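Local atomic coordinates of endoglucanase A (Clostridium acetobutylicum, PDB entry 3IK2), a protein that probably cleaves internal beta-1,4-glucosidic bonds of cellulose and related glucans, as a glycoside hydrolase of family 44. Residues T33-G38 and D89-M94; Y248-D253 and K336-K341; F374-V379 and D414-C419; V395-N400 and N477-T482. All blocks are in the same frame, centred on the assembly; numbering follows the deposited sequence.

Contact 1. Residues T33-G38 and D89-M94; sequences TARRIG and DKSLAM
The side chain of Arg35 leaves strand 34-37 with CG beside its own backbone N (chi1 -67°), then bends at chi3 (80°) so that its guanidinium stands against Lys90, Ser91 and Met94 on helix 82-93 and its end. Ser91 holds OG beside its backbone N, opposite the carbonyl carbon, and the hydroxyl meets the edge of the guanidinium. There NH1 of Arg35 donates to OG of Ser91 over 2.7 Å, with an N-H...O angle of 146° and the oxygen lying practically in the guanidinium plane. Met94 crosses Arg35 at about a right angle and brings its methyl over one face; the exact place of CE is doubtful, because it also crowds Lys90 CG in the model. Lys90 passes by with its aliphatic chain, CD lying 3.7 Å from Arg35 NH2. From this strand, the second of the TIM barrel, the chain makes a long excursion before entering the helix and then the adjacent parallel strand 99-103, a beta-alpha-beta crossover whose strand and helix the arginine joins. NH1 also donates to Phe87 O in the same helix, and Ser91 OG pairs with Ser99 OG. Arg35 NH2 and Lys90 NZ are 4.4 Å apart, yet Asp26 forms salt bridges with both residues, OD1 to Arg35 NE and OD2 to Lys90 NZ, so one carboxylate probably offsets part of their positive charge.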
# COMPACT_ATOMS: atom_id res chain seq x y z
N THR A 33 -7.87 7.10 -3.63
CA THR A 33 -7.05 8.16 -4.20
C THR A 33 -5.83 7.61 -4.95
O THR A 33 -5.03 8.40 -5.47
CB THR A 33 -6.52 9.13 -3.12
OG1 THR A 33 -5.64 8.42 -2.23
CG2 THR A 33 -7.66 9.82 -2.32
N ALA A 34 -5.68 6.28 -4.99
CA ALA A 34 -4.54 5.62 -5.64
C ALA A 34 -4.93 4.20 -5.99
O ALA A 34 -5.71 3.56 -5.27
CB ALA A 34 -3.32 5.60 -4.76
N ARG A 35 -4.42 3.72 -7.12
CA ARG A 35 -4.67 2.34 -7.55
C ARG A 35 -3.38 1.69 -8.06
O ARG A 35 -2.56 2.35 -8.69
CB ARG A 35 -5.81 2.28 -8.58
CG ARG A 35 -7.20 2.67 -8.02
CD ARG A 35 -8.17 2.99 -9.17
NE ARG A 35 -8.75 1.79 -9.82
CZ ARG A 35 -8.47 1.38 -11.06
NH1 ARG A 35 -7.63 2.05 -11.83
NH2 ARG A 35 -9.06 0.29 -11.55
N ARG A 36 -3.20 0.41 -7.73
CA ARG A 36 -2.05 -0.39 -8.20
C ARG A 36 -2.48 -1.55 -9.08
O ARG A 36 -3.47 -2.24 -8.76
CB ARG A 36 -1.25 -0.95 -7.00
CG ARG A 36 -0.21 -2.06 -7.29
CD ARG A 36 0.52 -2.32 -6.01
NE ARG A 36 1.70 -3.18 -5.99
CZ ARG A 36 1.70 -4.46 -5.62
NH1 ARG A 36 0.56 -5.11 -5.35
NH2 ARG A 36 2.84 -5.13 -5.55
N ILE A 37 -1.75 -1.79 -10.17
CA ILE A 37 -1.81 -3.10 -10.85
C ILE A 37 -0.47 -3.79 -10.60
O ILE A 37 0.58 -3.30 -11.01
CB ILE A 37 -2.23 -3.05 -12.35
CG1 ILE A 37 -2.32 -4.48 -12.93
CG2 ILE A 37 -1.35 -2.09 -13.20
CD1 ILE A 37 -2.74 -4.54 -14.42
N GLY A 38 -0.51 -4.88 -9.83
CA GLY A 38 0.70 -5.53 -9.31
C GLY A 38 0.43 -6.86 -8.66
O GLY A 38 -0.64 -7.46 -8.86
N ASP A 89 -7.07 3.88 -17.64
CA ASP A 89 -8.28 4.57 -18.13
C ASP A 89 -9.34 4.68 -17.04
O ASP A 89 -10.02 5.71 -16.94
CB ASP A 89 -8.89 3.82 -19.32
CG ASP A 89 -8.17 4.08 -20.61
OD1 ASP A 89 -7.22 4.89 -20.64
OD2 ASP A 89 -8.56 3.47 -21.62
N LYS A 90 -9.50 3.59 -16.25
CA LYS A 90 -10.45 3.57 -15.16
C LYS A 90 -10.00 4.50 -14.03
O LYS A 90 -10.80 5.22 -13.48
CB LYS A 90 -10.68 2.15 -14.66
CG LYS A 90 -12.00 1.95 -13.89
CD LYS A 90 -12.15 0.45 -13.49
CE LYS A 90 -13.24 0.21 -12.45
NZ LYS A 90 -13.15 -1.22 -11.81
N SER A 91 -8.70 4.51 -13.71
CA SER A 91 -8.14 5.48 -12.77
C SER A 91 -8.55 6.89 -13.17
O SER A 91 -9.00 7.66 -12.35
CB SER A 91 -6.60 5.39 -12.69
OG SER A 91 -6.16 4.32 -11.88
N LEU A 92 -8.35 7.24 -14.44
CA LEU A 92 -8.69 8.58 -14.96
C LEU A 92 -10.20 8.91 -14.92
O LEU A 92 -10.59 10.02 -14.53
CB LEU A 92 -8.12 8.77 -16.36
CG LEU A 92 -6.59 8.85 -16.42
CD1 LEU A 92 -6.10 8.74 -17.86
CD2 LEU A 92 -6.02 10.11 -15.77
N ALA A 93 -11.03 7.94 -15.31
CA ALA A 93 -12.47 8.05 -15.24
C ALA A 93 -12.94 8.25 -13.81
O ALA A 93 -13.94 8.90 -13.62
CB ALA A 93 -13.14 6.83 -15.82
N MET A 94 -12.25 7.65 -12.83
CA MET A 94 -12.67 7.73 -11.43
C MET A 94 -12.17 9.00 -10.79
O MET A 94 -12.52 9.29 -9.66
CB MET A 94 -12.12 6.55 -10.63
CG MET A 94 -12.70 5.16 -10.98
SD MET A 94 -11.85 3.84 -10.06
CE MET A 94 -11.34 2.83 -11.38

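Contact 2. Residues Y248-D253 and K336-K341; sequences YQWFID and KSSIDK
The indole of Trp250 meets Ser338 at its edge: OG of the serine lies near the ring plane, 3.2 Å from NE1. The carboxylate carbon of Asp253 is at the edge too, while CB of Ile252 sits over one face, 3.6 Å above the plane and toward the rim. Trp327 brings a second indole against this one, the two planes nearly perpendicular. With chi1 at 60°, CG of Trp250 lies between the backbone N and the carbonyl carbon, and the ring folds back over the first turn of the helix for which Trp250 is the N-cap residue. NE1 gives a weak hydrogen bond to OD1 of Asp253, 3.4 Å long and bent to 130°. The same OD1 is 2.8 Å from OG of Ser338. These groups lie between helices 251-266 and 331-342, which precede the sixth and seventh parallel strands of the TIM barrel and so stand side by side in its outer layer. The one hydroxyl proton of Ser338 has more than one acceptor in reach, among them Asp253 OD1 across the contact and Lys334 O one turn back; a bound glycerol, probably from the crystallisation liquor, also pairs with OG. Beside this polar cluster lies a small apolar patch: CG2 of Ile252 packs on CB of Ser338 at 3.8 Å, and Leu256, one turn further along, touches Ser338 and Ile339.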
# COMPACT_ATOMS: atom_id res chain seq x y z
N TYR A 248 25.60 -4.18 7.98
CA TYR A 248 24.16 -3.92 7.83
C TYR A 248 23.31 -4.72 8.79
O TYR A 248 23.47 -5.94 8.87
CB TYR A 248 23.70 -4.27 6.41
CG TYR A 248 24.30 -3.42 5.34
CD1 TYR A 248 24.21 -2.02 5.38
CD2 TYR A 248 24.96 -4.00 4.27
CE1 TYR A 248 24.78 -1.23 4.35
CE2 TYR A 248 25.52 -3.22 3.26
CZ TYR A 248 25.42 -1.85 3.32
OH TYR A 248 25.97 -1.14 2.28
N GLN A 249 22.46 -4.03 9.55
CA GLN A 249 21.46 -4.68 10.39
C GLN A 249 20.55 -5.61 9.59
O GLN A 249 20.24 -6.71 10.04
CB GLN A 249 20.60 -3.67 11.15
CG GLN A 249 19.47 -4.31 11.94
CD GLN A 249 19.97 -5.17 13.10
OE1 GLN A 249 20.31 -4.63 14.15
NE2 GLN A 249 19.99 -6.48 12.94
N TRP A 250 20.13 -5.16 8.40
CA TRP A 250 19.19 -5.96 7.60
C TRP A 250 19.28 -5.62 6.13
O TRP A 250 20.04 -4.74 5.74
CB TRP A 250 17.74 -5.86 8.14
CG TRP A 250 17.08 -4.48 8.18
CD1 TRP A 250 17.70 -3.27 8.06
CD2 TRP A 250 15.70 -4.20 8.45
NE1 TRP A 250 16.77 -2.25 8.18
CE2 TRP A 250 15.54 -2.79 8.43
CE3 TRP A 250 14.56 -5.00 8.69
CZ2 TRP A 250 14.30 -2.16 8.67
CZ3 TRP A 250 13.32 -4.36 8.91
CH2 TRP A 250 13.21 -2.96 8.89
N PHE A 251 18.53 -6.37 5.31
CA PHE A 251 18.62 -6.22 3.86
C PHE A 251 18.15 -4.84 3.42
O PHE A 251 18.65 -4.33 2.45
CB PHE A 251 17.87 -7.37 3.12
CG PHE A 251 17.66 -7.11 1.64
CD1 PHE A 251 18.64 -7.46 0.71
CD2 PHE A 251 16.49 -6.48 1.18
CE1 PHE A 251 18.45 -7.20 -0.68
CE2 PHE A 251 16.31 -6.20 -0.20
CZ PHE A 251 17.28 -6.56 -1.11
N ILE A 252 17.20 -4.24 4.13
CA ILE A 252 16.73 -2.87 3.83
C ILE A 252 17.85 -1.82 3.76
O ILE A 252 17.85 -0.97 2.85
CB ILE A 252 15.49 -2.44 4.75
CG1 ILE A 252 14.19 -3.10 4.21
CG2 ILE A 252 15.38 -0.89 4.86
CD1 ILE A 252 12.94 -2.96 5.08
N ASP A 253 18.80 -1.88 4.70
CA ASP A 253 20.01 -1.03 4.72
C ASP A 253 20.92 -1.29 3.50
O ASP A 253 21.34 -0.39 2.83
CB ASP A 253 20.84 -1.29 6.00
CG ASP A 253 20.12 -0.83 7.27
OD1 ASP A 253 19.15 -0.05 7.17
OD2 ASP A 253 20.53 -1.26 8.38
N LYS A 336 12.24 4.22 8.62
CA LYS A 336 12.54 5.64 8.53
C LYS A 336 13.97 5.97 8.95
O LYS A 336 14.65 6.72 8.29
CB LYS A 336 11.53 6.40 9.39
CG LYS A 336 10.97 7.64 8.74
CD LYS A 336 9.82 7.32 7.82
CE LYS A 336 9.80 8.33 6.72
NZ LYS A 336 8.49 8.42 6.05
N SER A 337 14.44 5.39 10.05
CA SER A 337 15.86 5.43 10.43
C SER A 337 16.81 4.88 9.35
O SER A 337 17.87 5.48 9.05
CB SER A 337 16.08 4.65 11.73
OG SER A 337 17.37 4.07 11.76
N SER A 338 16.47 3.73 8.78
CA SER A 338 17.23 3.21 7.65
C SER A 338 17.27 4.20 6.46
O SER A 338 18.34 4.41 5.90
CB SER A 338 16.71 1.85 7.21
OG SER A 338 16.75 0.93 8.28
N ILE A 339 16.13 4.79 6.10
CA ILE A 339 16.07 5.81 5.02
C ILE A 339 16.96 7.03 5.36
O ILE A 339 17.80 7.45 4.57
CB ILE A 339 14.57 6.25 4.72
CG1 ILE A 339 13.78 5.10 4.07
CG2 ILE A 339 14.49 7.59 3.92
CD1 ILE A 339 12.25 5.39 3.82
N ASP A 340 16.80 7.56 6.57
CA ASP A 340 17.58 8.71 7.00
C ASP A 340 19.10 8.42 7.06
O ASP A 340 19.91 9.32 6.81
CB ASP A 340 17.04 9.23 8.35
CG ASP A 340 15.59 9.82 8.26
OD1 ASP A 340 14.99 9.88 7.15
OD2 ASP A 340 15.04 10.22 9.33
N LYS A 341 19.49 7.18 7.36
CA LYS A 341 20.91 6.81 7.43
C LYS A 341 21.53 6.34 6.09
O LYS A 341 22.73 6.54 5.86
CB LYS A 341 21.16 5.72 8.50
CG LYS A 341 20.82 6.11 9.95
CD LYS A 341 21.90 7.00 10.56
CE LYS A 341 21.57 7.42 11.99
NZ LYS A 341 22.23 8.75 12.28

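Contact 3. Residues F374-V379 and D414-C419; sequences FGKYGV and DTDVKC
Lys376 and Asp416 lie against each other without pairing their charges: NZ of the lysine is 5.9 Å from OD1 of the aspartate, and what the lysine lays against the carboxylate is its hydrocarbon stem. CG of Lys376 comes to 3.6 Å from OD1 of Asp416, with CB about equally far from both oxygens. The two side chains cross obliquely. CG of Lys376 is anti to the backbone N (chi1 175°) and the chain runs fully extended from there, which carries the ammonium past the carboxylate toward the backbone of Cys419. Two waters take up what remains of the span. One accepts from Lys376 NZ at 3.0 Å and lies 2.8 Å from Cys419 O, to which it can donate, though other acceptors compete for its protons. The second water accepts from Cys419 N at 2.9 Å and only weakly from Lys376 NZ, so solvent links the lysine to both polar backbone atoms of this one residue. The lower part of the lysine is packed as well, its CG lying toward the rim of one face of the Tyr377 ring. Helix 361-376, which leads into the eighth strand of the TIM barrel, here ends on the sheet of the other domain. A classic beta bulge, with Asp414 and Thr415 both facing Val433, marks the entry to strand 415-421, which runs between strands 427-433 and 2-15; Tyr430 of the former also touches Lys376.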
# COMPACT_ATOMS: atom_id res chain seq x y z
N PHE A 374 -0.54 5.65 8.44
CA PHE A 374 0.13 6.01 7.18
C PHE A 374 0.23 7.54 7.05
O PHE A 374 1.25 8.06 6.62
CB PHE A 374 -0.60 5.49 5.94
CG PHE A 374 -0.75 4.00 5.84
CD1 PHE A 374 0.16 3.14 6.43
CD2 PHE A 374 -1.81 3.46 5.11
CE1 PHE A 374 0.00 1.75 6.32
CE2 PHE A 374 -1.97 2.08 4.99
CZ PHE A 374 -1.06 1.22 5.60
N GLY A 375 -0.85 8.24 7.40
CA GLY A 375 -0.90 9.68 7.30
C GLY A 375 -0.10 10.39 8.38
O GLY A 375 0.50 11.42 8.12
N LYS A 376 -0.11 9.87 9.59
CA LYS A 376 0.60 10.50 10.68
C LYS A 376 2.11 10.29 10.59
O LYS A 376 2.90 11.19 10.91
CB LYS A 376 0.07 10.02 12.04
CG LYS A 376 0.86 10.55 13.24
CD LYS A 376 0.13 10.17 14.51
CE LYS A 376 0.85 10.64 15.77
NZ LYS A 376 0.15 10.03 16.93
N TYR A 377 2.50 9.10 10.12
CA TYR A 377 3.91 8.77 10.06
C TYR A 377 4.61 8.84 8.72
O TYR A 377 5.61 8.16 8.51
CB TYR A 377 4.13 7.41 10.72
CG TYR A 377 3.74 7.47 12.16
CD1 TYR A 377 4.57 8.07 13.11
CD2 TYR A 377 2.51 6.98 12.57
CE1 TYR A 377 4.18 8.14 14.44
CE2 TYR A 377 2.13 7.05 13.86
CZ TYR A 377 2.97 7.62 14.80
OH TYR A 377 2.57 7.69 16.10
N GLY A 378 4.14 9.70 7.81
CA GLY A 378 4.94 9.94 6.60
C GLY A 378 5.03 8.79 5.57
O GLY A 378 6.04 8.65 4.87
N VAL A 379 3.99 7.97 5.48
CA VAL A 379 3.84 7.04 4.33
C VAL A 379 3.34 7.82 3.10
O VAL A 379 2.38 8.59 3.19
CB VAL A 379 2.89 5.87 4.69
CG1 VAL A 379 2.57 4.98 3.52
CG2 VAL A 379 3.52 5.04 5.84
N ASP A 414 -5.33 17.60 5.00
CA ASP A 414 -4.09 17.28 4.32
C ASP A 414 -2.87 17.46 5.23
O ASP A 414 -1.75 17.18 4.84
CB ASP A 414 -3.94 18.15 3.05
CG ASP A 414 -3.98 19.65 3.35
OD1 ASP A 414 -4.01 20.06 4.53
OD2 ASP A 414 -3.98 20.44 2.40
N THR A 415 -3.10 17.93 6.46
CA THR A 415 -1.99 18.18 7.39
C THR A 415 -2.29 17.56 8.73
O THR A 415 -3.20 18.01 9.41
CB THR A 415 -1.75 19.69 7.60
OG1 THR A 415 -1.85 20.37 6.34
CG2 THR A 415 -0.37 19.96 8.21
N ASP A 416 -1.53 16.54 9.11
CA ASP A 416 -1.68 15.91 10.41
C ASP A 416 -1.12 16.84 11.49
O ASP A 416 -0.10 17.49 11.26
CB ASP A 416 -0.94 14.56 10.45
CG ASP A 416 -0.94 13.93 11.83
OD1 ASP A 416 0.12 13.98 12.49
OD2 ASP A 416 -1.99 13.40 12.27
N VAL A 417 -1.79 16.91 12.63
CA VAL A 417 -1.33 17.73 13.74
C VAL A 417 -1.32 16.91 15.01
O VAL A 417 -1.94 15.85 15.07
CB VAL A 417 -2.15 19.07 13.92
CG1 VAL A 417 -2.15 19.93 12.61
CG2 VAL A 417 -3.57 18.79 14.38
N LYS A 418 -0.59 17.40 16.01
CA LYS A 418 -0.53 16.80 17.33
C LYS A 418 -1.91 16.42 17.88
O LYS A 418 -2.77 17.27 18.03
CB LYS A 418 0.16 17.75 18.30
CG LYS A 418 0.14 17.24 19.74
CD LYS A 418 1.00 18.13 20.61
CE LYS A 418 0.68 17.93 22.10
NZ LYS A 418 1.63 18.74 22.95
N CYS A 419 -2.08 15.14 18.20
CA CYS A 419 -3.32 14.62 18.68
C CYS A 419 -2.98 13.43 19.56
O CYS A 419 -2.90 12.29 19.08
CB CYS A 419 -4.23 14.20 17.53
SG CYS A 419 -5.92 13.85 18.05
O HOH W 1 -2.52 11.24 16.48
O HOH W 2 -0.11 13.08 17.90

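Contact 4. Residues V395-N400 and N477-T482; sequences VQSAFN and NSSNIT
Polar contact between helix 393-403 and the corner at Ser479 rests on one hydroxyl. OG of Ser397, beside its backbone N (chi1 -44°), lies 2.6 Å from Ser479 O, a short hydrogen bond if the proton points that way; Asn393 O, one turn earlier in the helix, competes for it. The same OG is only 3.2 Å from CB of Ser479, so the hydroxyl is pressed close against the turn. Ser479 OG accepts from Asn393 ND2. The helix follows the last strand of the TIM barrel, and the corner leads into strand 481-484, an outermost strand of the nine-stranded sheet, so barrel and sheet domain meet here. An ST turn shapes the approach: Ser478 OG accepts from Asn480 N at 2.9 Å, with an angle of 152°. Van der Waals contact falls to Ile481, whose CD1 meets Asn400 CB and the carbonyl oxygen of Ser397, each at 3.5 Å. Trp472 and Phe474 of the neighbouring strand also touch this isoleucine. The amide of Asn400 is engaged elsewhere, ND2 donating to Asn29 O and OD1 accepting from Lys31 N.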
# COMPACT_ATOMS: atom_id res chain seq x y z
N VAL A 395 -14.03 -2.60 5.64
CA VAL A 395 -12.90 -1.99 4.98
C VAL A 395 -13.38 -0.77 4.16
O VAL A 395 -12.79 0.32 4.23
CB VAL A 395 -12.09 -2.99 4.10
CG1 VAL A 395 -11.17 -2.24 3.09
CG2 VAL A 395 -11.27 -3.95 4.98
N GLN A 396 -14.48 -0.93 3.43
CA GLN A 396 -14.97 0.20 2.65
C GLN A 396 -15.39 1.34 3.57
O GLN A 396 -15.10 2.49 3.28
CB GLN A 396 -16.12 -0.22 1.74
CG GLN A 396 -15.72 -1.25 0.72
CD GLN A 396 -16.75 -1.40 -0.39
OE1 GLN A 396 -17.30 -0.41 -0.86
NE2 GLN A 396 -16.97 -2.63 -0.83
N SER A 397 -16.01 1.03 4.71
CA SER A 397 -16.37 2.09 5.68
C SER A 397 -15.16 2.91 6.14
O SER A 397 -15.27 4.11 6.30
CB SER A 397 -17.04 1.55 6.94
OG SER A 397 -18.00 0.57 6.66
N ALA A 398 -14.04 2.24 6.39
CA ALA A 398 -12.82 2.91 6.84
C ALA A 398 -12.34 3.90 5.80
O ALA A 398 -12.07 5.05 6.15
CB ALA A 398 -11.73 1.90 7.18
N PHE A 399 -12.29 3.49 4.53
CA PHE A 399 -11.93 4.39 3.45
C PHE A 399 -12.90 5.58 3.35
O PHE A 399 -12.48 6.73 3.22
CB PHE A 399 -11.90 3.63 2.11
CG PHE A 399 -10.61 2.89 1.84
CD1 PHE A 399 -10.44 1.57 2.28
CD2 PHE A 399 -9.56 3.50 1.12
CE1 PHE A 399 -9.24 0.86 2.02
CE2 PHE A 399 -8.36 2.79 0.85
CZ PHE A 399 -8.20 1.48 1.30
N ASN A 400 -14.20 5.29 3.39
CA ASN A 400 -15.22 6.36 3.38
C ASN A 400 -15.19 7.24 4.61
O ASN A 400 -15.53 8.41 4.54
CB ASN A 400 -16.62 5.78 3.19
CG ASN A 400 -16.82 5.27 1.81
OD1 ASN A 400 -16.23 5.81 0.87
ND2 ASN A 400 -17.63 4.22 1.65
N ASN A 477 -22.90 -2.32 14.80
CA ASN A 477 -24.27 -2.51 14.38
C ASN A 477 -24.47 -2.29 12.86
O ASN A 477 -25.33 -2.92 12.24
CB ASN A 477 -25.18 -1.62 15.24
CG ASN A 477 -25.17 -2.04 16.76
OD1 ASN A 477 -24.88 -1.22 17.66
ND2 ASN A 477 -25.49 -3.33 17.04
N SER A 478 -23.67 -1.40 12.27
CA SER A 478 -23.66 -1.23 10.80
C SER A 478 -22.38 -0.62 10.25
O SER A 478 -21.82 0.29 10.88
CB SER A 478 -24.83 -0.37 10.32
OG SER A 478 -24.72 -0.18 8.91
N SER A 479 -21.93 -1.15 9.10
CA SER A 479 -20.84 -0.57 8.28
C SER A 479 -21.19 0.77 7.61
O SER A 479 -20.31 1.53 7.22
CB SER A 479 -20.32 -1.56 7.22
OG SER A 479 -21.35 -2.02 6.33
N ASN A 480 -22.49 1.03 7.46
CA ASN A 480 -22.97 2.26 6.85
C ASN A 480 -22.61 3.44 7.72
O ASN A 480 -22.84 3.41 8.92
CB ASN A 480 -24.48 2.19 6.64
CG ASN A 480 -24.88 1.12 5.64
OD1 ASN A 480 -25.94 0.52 5.77
ND2 ASN A 480 -24.03 0.88 4.65
N ILE A 481 -21.99 4.45 7.14
CA ILE A 481 -21.60 5.60 7.93
C ILE A 481 -22.84 6.45 8.15
O ILE A 481 -23.46 6.91 7.19
CB ILE A 481 -20.48 6.40 7.26
CG1 ILE A 481 -19.17 5.58 7.26
CG2 ILE A 481 -20.28 7.72 7.96
CD1 ILE A 481 -18.15 6.14 6.30
N THR A 482 -23.20 6.65 9.41
CA THR A 482 -24.36 7.46 9.76
C THR A 482 -23.90 8.76 10.41
O THR A 482 -22.93 8.77 11.15
CB THR A 482 -25.32 6.70 10.69
OG1 THR A 482 -24.64 6.35 11.91
CG2 THR A 482 -25.85 5.44 10.01

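How the contacts relate
Contacts 1 and 2 lie within the TIM barrel, on opposite sides of the chain's centre with their own centres about 31 Å apart: one joins a strand to its helix, the other two outer helices. Contacts 3 and 4, about 21 Å apart between centres, both tie barrel helices to the nine-stranded sheet, and their segments alternate along the chain. Contacts 2 and 3 touch directly, Lys336 NZ coming to 2.7 Å from Gly378 O. Contact 4 approaches contact 1 to about 6 Å between nearest atoms. In TIM-barrel glycosidases the active site lies at the C-terminal ends of the barrel strands, and contact 1 includes one such strand. The calcium site of Glu48, Asp144, Asp147 and Ser149 uses residues of none of them.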